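Side-chain contacts in UTP-glucose-1-phosphate uridylyltransferase 2 (Trypanosoma brucei, PDB 3GUE), which probably catalyses the reversible formation of UDP-glucose and diphosphate from UTP and glucose 1-phosphate, a nucleotidyl transfer on a GT-A-type fold: residues T71-L74 with R75-V78; E116-R119 with Q120-C124; N142-R145 with K146-T149; D421-E424 with K425-K428. All blocks are in the same frame, centred on the assembly; numbering follows the deposited sequence.

Contact 1: residues T71-L74 with R75-V78; sequences TALL and RQAV
The guanidinium of Arg75 lies with one face over the backbone of Thr71 and Ala72: CA of Ala72 sits 3.3 Å above its plane, toward the rim, with the carbonyl of Thr71 farther off on that same face. At the NH2 end, Arg75 NH2 comes within 3.4 Å of Ala72 CB. A bend at chi3 (-65°) folds the arginine back over the start of this weakly bonded turn. The backbone Arg75 N donates to Thr71 O at 3.0 Å, and Gln76 N to Leu73 O at 2.8 Å. The side-chain amide of Gln76 is placed differently: NE2 rests 3.6 Å from Leu73 CD2 and bonds a glycerol, probably from the crystallisation liquor. Water 1 donates to Gln76 OE1 and to the carbonyl oxygen of Ala72. A type I turn, Leu74 to Ala77, then closes with Ala77 N to Leu74 O at 2.9 Å, and water 2 donates to Leu74 O and Ala77 O. Through this turn the helix 71-74 passes into strand 77-83 of the central mixed sheet, while Leu73, on the helix, packs against helix 229-237. Carbonyls at the end of the helix are thus satisfied by main-chain N-H groups and water, and the arginine's charge stays at the exposed surface.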
# COMPACT_ATOMS: atom_id res chain seq x y z
N THR A 71 -17.65 22.75 -5.19
CA THR A 71 -18.26 21.53 -5.78
C THR A 71 -17.86 21.34 -7.26
O THR A 71 -17.77 20.22 -7.72
CB THR A 71 -19.81 21.50 -5.62
OG1 THR A 71 -20.14 21.86 -4.28
CG2 THR A 71 -20.38 20.10 -5.90
N ALA A 72 -17.59 22.44 -7.96
CA ALA A 72 -17.03 22.38 -9.32
C ALA A 72 -15.77 21.51 -9.45
O ALA A 72 -15.61 20.80 -10.46
CB ALA A 72 -16.79 23.78 -9.86
N LEU A 73 -14.90 21.54 -8.43
CA LEU A 73 -13.75 20.62 -8.33
C LEU A 73 -14.08 19.16 -8.08
O LEU A 73 -13.46 18.27 -8.67
CB LEU A 73 -12.72 21.11 -7.29
CG LEU A 73 -11.95 22.37 -7.73
CD1 LEU A 73 -11.24 22.98 -6.54
CD2 LEU A 73 -10.98 22.13 -8.95
N LEU A 74 -15.04 18.89 -7.20
CA LEU A 74 -15.48 17.51 -6.97
C LEU A 74 -16.02 16.89 -8.26
O LEU A 74 -15.79 15.71 -8.57
CB LEU A 74 -16.56 17.46 -5.88
CG LEU A 74 -17.13 16.08 -5.59
CD1 LEU A 74 -16.09 15.09 -5.06
CD2 LEU A 74 -18.32 16.19 -4.65
N ARG A 75 -16.73 17.72 -9.03
CA ARG A 75 -17.20 17.29 -10.33
C ARG A 75 -16.05 16.92 -11.26
O ARG A 75 -16.24 16.19 -12.23
CB ARG A 75 -18.09 18.39 -10.95
CG ARG A 75 -19.46 18.53 -10.29
CD ARG A 75 -20.42 19.25 -11.22
NE ARG A 75 -20.00 20.63 -11.45
CZ ARG A 75 -20.31 21.67 -10.68
NH1 ARG A 75 -21.07 21.53 -9.60
NH2 ARG A 75 -19.82 22.87 -10.97
N GLN A 76 -14.84 17.40 -10.97
CA GLN A 76 -13.64 17.03 -11.75
C GLN A 76 -12.85 15.83 -11.20
O GLN A 76 -11.83 15.42 -11.78
CB GLN A 76 -12.72 18.25 -11.88
CG GLN A 76 -13.25 19.29 -12.85
CD GLN A 76 -12.55 20.64 -12.81
OE1 GLN A 76 -13.07 21.64 -13.31
NE2 GLN A 76 -11.37 20.69 -12.21
N ALA A 77 -13.31 15.29 -10.07
CA ALA A 77 -12.56 14.30 -9.32
C ALA A 77 -12.94 12.83 -9.64
O ALA A 77 -14.06 12.55 -10.05
CB ALA A 77 -12.65 14.61 -7.84
N VAL A 78 -11.98 11.93 -9.48
CA VAL A 78 -12.11 10.52 -9.86
C VAL A 78 -11.37 9.74 -8.76
O VAL A 78 -10.38 10.21 -8.22
CB VAL A 78 -11.44 10.23 -11.25
CG1 VAL A 78 -11.23 8.75 -11.49
CG2 VAL A 78 -12.28 10.82 -12.43
O HOH W 1 -16.23 21.11 -13.11
O HOH W 2 -16.70 13.20 -9.90

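Contact 2: residues E116-R119 with Q120-C124; sequences EHFR and QVRNC
Helical i to i+4 bonds carry the chain from Glu116 to Arg122, and the helix closes in a Schellman motif at Asn123, whose phi is positive (42°): Cys124 N donates to Arg119 O at 3.1 Å, in the carbonyl plane and on a lone pair, and Asn123 N to Gln120 O at 2.9 Å. Two side-chain pairs, each four residues apart, use the face of a ring. Val121 sends CG2 over the imidazole of His117, 3.6 Å from the centroid and displaced toward the rim, with His117 NE2 the nearest ring atom to that methyl at 3.3 Å. The second pair is built from Phe118 and Arg122. Phe118 has CG anti to its main-chain N (chi1 -165°), which turns the ring along the helix toward its C-terminal end; Arg122 runs out extended from CG to NE, and its CD methylene stands 3.9 Å from the ring centroid, 26° off the normal. Both are CH-pi contacts. The CD methylene thus lies over the face, and the guanidinium meets Phe118 CZ obliquely, while NH1 has a long, weak ion pair with Glu69. Arg119 points elsewhere, its NH2 bonded to Val126 O just beyond the cap, and its CA makes a CA-H...O contact of 3.4 Å with Cys124 O. In chemical terms, dispersion and CH-pi attraction link successive turns near the surface, the arginine charges are directed to partners beyond the helix, and the Schellman bonds satisfy carbonyls of the last turn.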
# COMPACT_ATOMS: atom_id res chain seq x y z
N GLU A 116 -20.47 3.95 -2.46
CA GLU A 116 -21.91 4.03 -2.53
C GLU A 116 -22.41 5.10 -1.56
O GLU A 116 -23.28 5.87 -1.94
CB GLU A 116 -22.52 2.64 -2.25
CG GLU A 116 -24.01 2.58 -2.24
CD GLU A 116 -24.51 1.92 -0.96
OE1 GLU A 116 -24.20 0.72 -0.71
OE2 GLU A 116 -25.20 2.63 -0.20
N HIS A 117 -21.85 5.16 -0.34
CA HIS A 117 -22.25 6.21 0.63
C HIS A 117 -21.91 7.61 0.10
O HIS A 117 -22.70 8.53 0.23
CB HIS A 117 -21.61 6.02 2.02
CG HIS A 117 -22.11 6.99 3.06
ND1 HIS A 117 -23.18 6.71 3.88
CD2 HIS A 117 -21.68 8.22 3.42
CE1 HIS A 117 -23.41 7.74 4.69
NE2 HIS A 117 -22.50 8.66 4.43
N PHE A 118 -20.70 7.74 -0.45
CA PHE A 118 -20.20 9.00 -1.02
C PHE A 118 -21.13 9.49 -2.13
O PHE A 118 -21.63 10.61 -2.08
CB PHE A 118 -18.77 8.81 -1.55
CG PHE A 118 -18.04 10.11 -1.83
CD1 PHE A 118 -17.19 10.65 -0.87
CD2 PHE A 118 -18.21 10.78 -3.04
CE1 PHE A 118 -16.50 11.85 -1.12
CE2 PHE A 118 -17.55 11.99 -3.30
CZ PHE A 118 -16.69 12.53 -2.34
N ARG A 119 -21.36 8.64 -3.13
CA ARG A 119 -22.27 8.94 -4.24
C ARG A 119 -23.71 9.30 -3.82
O ARG A 119 -24.30 10.24 -4.37
CB ARG A 119 -22.25 7.79 -5.24
CG ARG A 119 -20.93 7.65 -5.99
CD ARG A 119 -20.86 6.32 -6.71
NE ARG A 119 -19.89 6.31 -7.80
CZ ARG A 119 -19.60 5.23 -8.51
NH1 ARG A 119 -20.21 4.08 -8.24
NH2 ARG A 119 -18.72 5.28 -9.50
N GLN A 120 -24.27 8.56 -2.86
CA GLN A 120 -25.62 8.85 -2.33
C GLN A 120 -25.65 10.23 -1.66
O GLN A 120 -26.33 11.15 -2.14
CB GLN A 120 -26.09 7.77 -1.32
CG GLN A 120 -26.39 6.38 -1.91
CD GLN A 120 -27.78 6.26 -2.57
OE1 GLN A 120 -28.66 7.11 -2.36
NE2 GLN A 120 -27.97 5.20 -3.35
N VAL A 121 -24.91 10.37 -0.56
CA VAL A 121 -24.91 11.58 0.27
C VAL A 121 -24.69 12.88 -0.51
O VAL A 121 -25.37 13.88 -0.27
CB VAL A 121 -23.84 11.46 1.40
CG1 VAL A 121 -23.49 12.84 1.99
CG2 VAL A 121 -24.33 10.52 2.48
N ARG A 122 -23.74 12.85 -1.44
CA ARG A 122 -23.38 14.02 -2.21
C ARG A 122 -24.17 14.16 -3.52
O ARG A 122 -23.99 15.14 -4.23
CB ARG A 122 -21.88 14.05 -2.47
CG ARG A 122 -21.09 14.56 -1.29
CD ARG A 122 -19.60 14.51 -1.58
NE ARG A 122 -18.77 14.83 -0.41
CZ ARG A 122 -18.49 16.07 0.01
NH1 ARG A 122 -18.98 17.14 -0.61
NH2 ARG A 122 -17.72 16.22 1.08
N ASN A 123 -25.03 13.19 -3.80
CA ASN A 123 -25.74 13.08 -5.08
C ASN A 123 -24.81 13.38 -6.25
O ASN A 123 -25.05 14.29 -7.04
CB ASN A 123 -27.00 13.98 -5.10
CG ASN A 123 -27.94 13.65 -6.26
OD1 ASN A 123 -27.69 12.73 -7.04
ND2 ASN A 123 -29.02 14.43 -6.39
N CYS A 124 -23.72 12.62 -6.33
CA CYS A 124 -22.69 12.85 -7.35
C CYS A 124 -22.05 11.52 -7.71
O CYS A 124 -21.43 10.88 -6.87
CB CYS A 124 -21.64 13.87 -6.84
SG CYS A 124 -20.15 14.05 -7.88

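Contact 3: residues N142-R145 with K146-T149; sequences NFLR and KYPT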
# COMPACT_ATOMS: atom_id res chain seq x y z
N ASN A 142 -15.02 -11.51 -9.91
CA ASN A 142 -16.06 -12.45 -9.47
C ASN A 142 -16.65 -12.05 -8.12
O ASN A 142 -17.87 -12.17 -7.93
CB ASN A 142 -15.59 -13.90 -9.47
CG ASN A 142 -16.75 -14.88 -9.77
OD1 ASN A 142 -17.23 -14.97 -10.92
ND2 ASN A 142 -17.21 -15.59 -8.73
N PHE A 143 -15.79 -11.56 -7.21
CA PHE A 143 -16.27 -10.99 -5.94
C PHE A 143 -17.31 -9.88 -6.14
O PHE A 143 -18.33 -9.82 -5.43
CB PHE A 143 -15.14 -10.47 -5.04
CG PHE A 143 -15.65 -9.94 -3.71
CD1 PHE A 143 -15.76 -10.79 -2.62
CD2 PHE A 143 -16.06 -8.61 -3.57
CE1 PHE A 143 -16.26 -10.34 -1.41
CE2 PHE A 143 -16.57 -8.16 -2.36
CZ PHE A 143 -16.67 -9.03 -1.27
N LEU A 144 -17.04 -8.99 -7.07
CA LEU A 144 -17.94 -7.85 -7.28
C LEU A 144 -19.32 -8.19 -7.89
O LEU A 144 -20.11 -7.28 -8.09
CB LEU A 144 -17.24 -6.71 -8.04
CG LEU A 144 -16.11 -5.99 -7.27
CD1 LEU A 144 -15.31 -5.01 -8.16
CD2 LEU A 144 -16.62 -5.31 -5.97
N ARG A 145 -19.59 -9.47 -8.18
CA ARG A 145 -20.93 -9.92 -8.55
C ARG A 145 -21.96 -9.49 -7.52
O ARG A 145 -23.08 -9.15 -7.88
CB ARG A 145 -21.00 -11.44 -8.71
CG ARG A 145 -20.44 -11.94 -10.01
CD ARG A 145 -20.84 -13.38 -10.25
NE ARG A 145 -20.11 -13.94 -11.39
CZ ARG A 145 -20.51 -13.82 -12.64
NH1 ARG A 145 -21.64 -13.15 -12.93
NH2 ARG A 145 -19.80 -14.37 -13.62
N LYS A 146 -21.54 -9.53 -6.25
CA LYS A 146 -22.28 -8.99 -5.11
C LYS A 146 -22.67 -7.52 -5.25
O LYS A 146 -23.64 -7.10 -4.66
CB LYS A 146 -21.42 -9.16 -3.84
CG LYS A 146 -22.10 -8.80 -2.55
CD LYS A 146 -21.10 -8.99 -1.40
CE LYS A 146 -21.79 -8.96 -0.06
NZ LYS A 146 -20.71 -9.02 0.96
N TYR A 147 -21.89 -6.73 -5.99
CA TYR A 147 -22.23 -5.31 -6.24
C TYR A 147 -22.54 -5.04 -7.72
O TYR A 147 -21.68 -4.56 -8.47
CB TYR A 147 -21.13 -4.37 -5.69
CG TYR A 147 -20.91 -4.53 -4.20
CD1 TYR A 147 -21.77 -3.92 -3.27
CD2 TYR A 147 -19.84 -5.28 -3.70
CE1 TYR A 147 -21.58 -4.07 -1.88
CE2 TYR A 147 -19.65 -5.45 -2.33
CZ TYR A 147 -20.51 -4.84 -1.43
OH TYR A 147 -20.32 -5.01 -0.08
N PRO A 148 -23.78 -5.34 -8.15
CA PRO A 148 -24.15 -5.13 -9.56
C PRO A 148 -23.84 -3.75 -10.12
O PRO A 148 -23.52 -3.64 -11.32
CB PRO A 148 -25.66 -5.40 -9.56
CG PRO A 148 -25.84 -6.43 -8.48
CD PRO A 148 -24.90 -5.91 -7.38
N THR A 149 -23.93 -2.70 -9.29
CA THR A 149 -23.61 -1.31 -9.71
C THR A 149 -22.20 -1.26 -10.29
O THR A 149 -21.96 -0.61 -11.32
CB THR A 149 -23.69 -0.28 -8.53
OG1 THR A 149 -25.03 -0.21 -8.01
CG2 THR A 149 -23.27 1.13 -8.99
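Phe143 has CG anti to its main-chain N (chi1 -177°), whereas Tyr147 has CG anti to its own carbonyl carbon (chi1 -59°); these different torsions bring the two rings side by side, pointing the same way. They meet at Phe143 CE2 and Tyr147 CE2, 4.1 Å apart, the phenylalanine carbon coming to the tyrosine edge near its plane. Leu144 reaches the same ring obliquely, its CD2 lying 3.9 Å from Tyr147 CD2. The extended chain of Lys146 runs past one face of the Tyr147 ring near its rim, CG 4.2 Å above the plane, and its CD comes 4.4 Å from Phe143 CZ, obliquely to that ring. This is the junction of two helices: helix 137-143 tightens into a 3-10 segment, where Tyr147 N donates to Leu144 O at 2.8 Å, and Tyr147 then takes the N-cap position before helix 148-151. A weak bond from Lys146 N to Phe143 O (3.3 Å) precedes it. Beyond the junction, Asp109 OD1 of helix 107-122 pairs with Lys146 NZ in a salt bridge and bonds Tyr147 OH, so one carboxylate oxygen holds both side-chain ends. Arg145 NE donates to Asn142 OD1 at 3.1 Å; the oxygen is within 11° of the guanidinium plane, while NE approaches from above the asparagine's carbonyl plane.

Contact 4: residues D421-E424 with K425-K428; sequences DGFE and KLVK
Phe423 and Val427, four residues apart, meet at an angle, the valine standing against one face of the phenyl ring. Val427 CG2 lies 3.9 Å above the ring plane, displaced toward the rim, and 19° off the normal through the centroid, which qualifies as a CH-pi contact. Its other methyl reaches the far end of the ring, with Val427 CG1 3.7 Å from Phe423 CZ. With CG1 of the valine anti to its carbonyl carbon (chi1 -77°), Val427 CG2 falls between the backbone N and the carbonyl carbon, within 3.4 Å of Phe423 O. Phe423, with CG anti to its backbone N, carries its ring toward the C-terminal turn, against Val427. Leu426 approaches the ring obliquely, its CD2 4.2 Å from Phe423 CD1. The backbone of this turn is loosely bonded: Lys425 N to Gly422 O and Leu426 N to Phe423 O, both 3.2 Å, are weak, and the latter bends to 125° at the hydrogen. Asp421 O is buried with no partner, while Lys425 CE passes 3.7 Å from it on a chain bent at chi2, chi3 and chi4. Lys425 NZ remains 4.8 Å from Asp421 OD2, too far for a salt bridge, though the opposite charges would probably attract at the exposed side. On the buried side Phe423 packs on Leu381 and Leu382 of helix 378-385, and Phe423 and Leu426 both touch Leu412. Such an apolar face belongs to the crossover helix of a beta-alpha-beta unit, here strand 409-412, helix 420-427 and strand 437-443.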
# COMPACT_ATOMS: atom_id res chain seq x y z
N ASP A 421 -1.74 -18.32 7.33
CA ASP A 421 -1.94 -19.64 7.91
C ASP A 421 -1.49 -19.75 9.36
O ASP A 421 -2.12 -20.44 10.17
CB ASP A 421 -1.17 -20.68 7.09
CG ASP A 421 -1.72 -22.04 7.25
OD1 ASP A 421 -2.91 -22.22 6.88
OD2 ASP A 421 -0.98 -22.93 7.75
N GLY A 422 -0.36 -19.12 9.69
CA GLY A 422 0.15 -19.11 11.05
C GLY A 422 -0.67 -18.19 11.92
O GLY A 422 -0.98 -18.52 13.08
N PHE A 423 -1.03 -17.02 11.35
CA PHE A 423 -1.84 -15.99 11.99
C PHE A 423 -3.21 -16.56 12.33
O PHE A 423 -3.81 -16.15 13.30
CB PHE A 423 -2.01 -14.73 11.10
CG PHE A 423 -3.00 -13.72 11.67
CD1 PHE A 423 -2.76 -13.09 12.90
CD2 PHE A 423 -4.17 -13.39 10.97
CE1 PHE A 423 -3.69 -12.17 13.44
CE2 PHE A 423 -5.09 -12.47 11.49
CZ PHE A 423 -4.85 -11.86 12.75
N GLU A 424 -3.68 -17.46 11.48
CA GLU A 424 -4.95 -18.18 11.65
C GLU A 424 -5.09 -18.97 12.96
O GLU A 424 -6.18 -18.99 13.55
CB GLU A 424 -5.23 -19.03 10.42
CG GLU A 424 -5.69 -18.15 9.24
CD GLU A 424 -5.86 -18.88 7.94
OE1 GLU A 424 -6.21 -18.20 6.95
OE2 GLU A 424 -5.65 -20.11 7.89
N LYS A 425 -4.02 -19.60 13.43
CA LYS A 425 -4.06 -20.25 14.74
C LYS A 425 -4.20 -19.29 15.93
O LYS A 425 -4.85 -19.63 16.94
CB LYS A 425 -2.88 -21.22 14.91
CG LYS A 425 -3.27 -22.65 14.43
CD LYS A 425 -2.13 -23.44 13.83
CE LYS A 425 -2.20 -23.42 12.31
NZ LYS A 425 -3.14 -24.46 11.76
N LEU A 426 -3.60 -18.10 15.80
CA LEU A 426 -3.61 -17.09 16.86
C LEU A 426 -5.03 -16.58 17.21
O LEU A 426 -5.37 -16.43 18.40
CB LEU A 426 -2.69 -15.92 16.47
CG LEU A 426 -2.53 -14.81 17.51
CD1 LEU A 426 -1.82 -15.42 18.75
CD2 LEU A 426 -1.73 -13.60 16.98
N VAL A 427 -5.82 -16.30 16.17
CA VAL A 427 -7.16 -15.73 16.29
C VAL A 427 -8.30 -16.75 16.06
O VAL A 427 -9.48 -16.39 16.12
CB VAL A 427 -7.36 -14.60 15.26
CG1 VAL A 427 -6.66 -13.31 15.69
CG2 VAL A 427 -6.93 -15.04 13.86
N LYS A 428 -7.93 -18.00 15.77
CA LYS A 428 -8.86 -19.09 15.54
C LYS A 428 -10.00 -19.11 16.55
O LYS A 428 -11.17 -19.15 16.19
CB LYS A 428 -8.07 -20.41 15.62
CG LYS A 428 -8.87 -21.66 15.51
CD LYS A 428 -8.15 -22.79 16.21
CE LYS A 428 -6.91 -23.24 15.48
NZ LYS A 428 -6.14 -24.18 16.35

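Along the chain the four contacts come in series, each closing before the next opens. Contacts 1 and 2 have centres about 13 Å apart and touch directly: Leu74 CD2 lies 3.7 Å from Arg122 CD, so the helix 71-74 leans on the end of helix 107-122. Contact 3, its centre about 19 Å from that of contact 2, reaches the same long helix through Asp109. Contact 1 runs into strand 77-83 of the central mixed sheet. Contact 4, centred about 44 Å from contact 1 on the opposite side of the chain's centre, is on the helix connecting neighbouring strands 409-412 and 437-443 of the C-terminal parallel sheet. Contacts 1 to 3 thus belong to the GT-A-like part, contact 4 to a separate sheet.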